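3,4-dihydroxy-2-butanone 4-phosphate synthase (Candida albicans, PDB 1TKS) catalyses the conversion of D-ribulose 5-phosphate to formate and 3,4-dihydroxy-2-butanone 4-phosphate, a step of riboflavin biosynthesis. Local coordinates at residues R106-T109 against T110-A114. Residues are numbered along the deposited sequence; the frame is centred on the assembly and turned at random.
Sequences RALT and TRSLA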
loop_
_atom_site.group_PDB
_atom_site.type_symbol
_atom_site.label_atom_id
_atom_site.label_comp_id
_atom_site.label_asym_id
_atom_site.label_seq_id
_atom_site.Cartn_x
_atom_site.Cartn_y
_atom_site.Cartn_z
ATOM N N ARG B 106 -10.109 5.456 -1.299
ATOM C CA ARG B 106 -8.894 6.041 -0.742
ATOM C C ARG B 106 -8.846 7.542 -0.983
ATOM O O ARG B 106 -8.370 8.289 -0.131
ATOM C CB ARG B 106 -7.636 5.351 -1.294
ATOM C CG ARG B 106 -7.353 4.029 -0.587
ATOM C CD ARG B 106 -5.920 3.556 -0.740
ATOM N NE ARG B 106 -5.676 2.844 -1.992
ATOM C CZ ARG B 106 -4.506 2.291 -2.302
ATOM N NH1 ARG B 106 -3.490 2.380 -1.452
ATOM N NH2 ARG B 106 -4.351 1.638 -3.446
ATOM N N ALA B 107 -9.356 7.992 -2.126
ATOM C CA ALA B 107 -9.369 9.420 -2.416
ATOM C C ALA B 107 -10.346 10.121 -1.472
ATOM O O ALA B 107 -10.045 11.191 -0.942
ATOM C CB ALA B 107 -9.772 9.659 -3.868
ATOM N N LEU B 108 -11.512 9.512 -1.262
ATOM C CA LEU B 108 -12.526 10.082 -0.376
ATOM C C LEU B 108 -11.997 10.174 1.047
ATOM O O LEU B 108 -12.185 11.184 1.722
ATOM C CB LEU B 108 -13.807 9.233 -0.403
ATOM C CG LEU B 108 -14.957 9.572 0.558
ATOM C CD1 LEU B 108 -15.364 11.034 0.402
ATOM C CD2 LEU B 108 -16.154 8.660 0.274
ATOM N N THR B 109 -11.329 9.122 1.504
ATOM C CA THR B 109 -10.781 9.125 2.850
ATOM C C THR B 109 -9.723 10.218 2.985
ATOM O O THR B 109 -9.680 10.932 3.989
ATOM C CB THR B 109 -10.161 7.760 3.195
ATOM O OG1 THR B 109 -11.199 6.774 3.247
ATOM C CG2 THR B 109 -9.446 7.812 4.538
ATOM N N THR B 110 -8.876 10.352 1.970
ATOM C CA THR B 110 -7.827 11.360 1.994
ATOM C C THR B 110 -8.406 12.776 2.068
ATOM O O THR B 110 -7.946 13.596 2.866
ATOM C CB THR B 110 -6.912 11.222 0.761
ATOM O OG1 THR B 110 -6.296 9.927 0.783
ATOM C CG2 THR B 110 -5.830 12.287 0.770
ATOM N N ARG B 111 -9.416 13.063 1.254
ATOM C CA ARG B 111 -10.028 14.388 1.265
ATOM C C ARG B 111 -10.695 14.627 2.620
ATOM O O ARG B 111 -10.670 15.741 3.151
ATOM C CB ARG B 111 -11.068 14.519 0.144
ATOM C CG ARG B 111 -10.505 14.417 -1.279
ATOM C CD ARG B 111 -11.513 14.913 -2.316
ATOM N NE ARG B 111 -12.783 14.188 -2.250
ATOM C CZ ARG B 111 -13.009 13.006 -2.818
ATOM N NH1 ARG B 111 -12.051 12.398 -3.511
ATOM N NH2 ARG B 111 -14.192 12.422 -2.679
ATOM N N SER B 112 -11.282 13.573 3.176
ATOM C CA SER B 112 -11.959 13.668 4.462
ATOM C C SER B 112 -10.987 13.968 5.598
ATOM O O SER B 112 -11.333 14.671 6.550
ATOM C CB SER B 112 -12.729 12.376 4.741
ATOM O OG SER B 112 -13.729 12.172 3.754
ATOM N N LEU B 113 -9.770 13.446 5.512
ATOM C CA LEU B 113 -8.805 13.729 6.566
ATOM C C LEU B 113 -8.424 15.203 6.526
ATOM O O LEU B 113 -8.073 15.790 7.547
ATOM C CB LEU B 113 -7.562 12.845 6.412
ATOM C CG LEU B 113 -7.801 11.362 6.724
ATOM C CD1 LEU B 113 -6.688 10.514 6.134
ATOM C CD2 LEU B 113 -7.898 11.162 8.233
ATOM N N ALA B 114 -8.506 15.813 5.347
ATOM C CA ALA B 114 -8.162 17.226 5.229
ATOM C C ALA B 114 -9.333 18.140 5.605
ATOM O O ALA B 114 -9.124 19.249 6.093
ATOM C CB ALA B 114 -7.694 17.536 3.810
#
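The hydroxyl of Ser112 turns back onto Leu108 O, and that of Thr110 onto Arg106 O, the usual way for serine and threonine to satisfy a hydroxyl inside a helix; two backbone oxygens are thereby gripped twice. Ser112 OG, set beside its own backbone N and anti to the carbonyl carbon (chi1 -62°), gives a 2.7 Å hydrogen bond to Leu108 O, coming from above the carbonyl plane, while Ser112 N reaches the same oxygen from the opposite face. Thr110, two residues earlier and on nearly the other side of the helix, does the same: its OG1 lies 2.8 Å from Arg106 O, and amide and hydroxyl again divide the two faces of that carbonyl between them. Each hydroxyl thus finds an acceptor for its proton within helix 103-114. The regular i to i+4 bonds run on through Arg111 N to Ala107 O and Leu113 N to Thr109 O. One flank of this helix packs on Ile129 of strand 129-134, touched by Arg106, Thr109, Thr110 and Leu113, and another side meets Phe93 of strand 91-93 through Leu108 and Ser112. Arg111 folds back over the preceding turn, its chain bent at chi3 (-57°), which brings one guanidinium face against the backbone, with Leu108 CA 3.5 Å from the guanidinium plane and nearer its edge than its centre. Arg111 NH2 lies 3.6 Å from Leu108 CD1, the two side chains crossing at about a right angle, and Arg111 NH1 sits at a similar 3.6 Å from Ala107 CB while donating to Ile42 O. Along the buried flank, Thr109 CG2 and Leu113 CD1 are 4.2 Å apart, the two side chains lying alongside and pointing the same way; Thr109 OG1 hydrogen-bonds to Asp105 O, one turn back, and to Phe93 N. The Arg106 guanidinium hydrogen-bonds through NH1 to Gly56 O and through NH2 to Ser55 O of the second subunit.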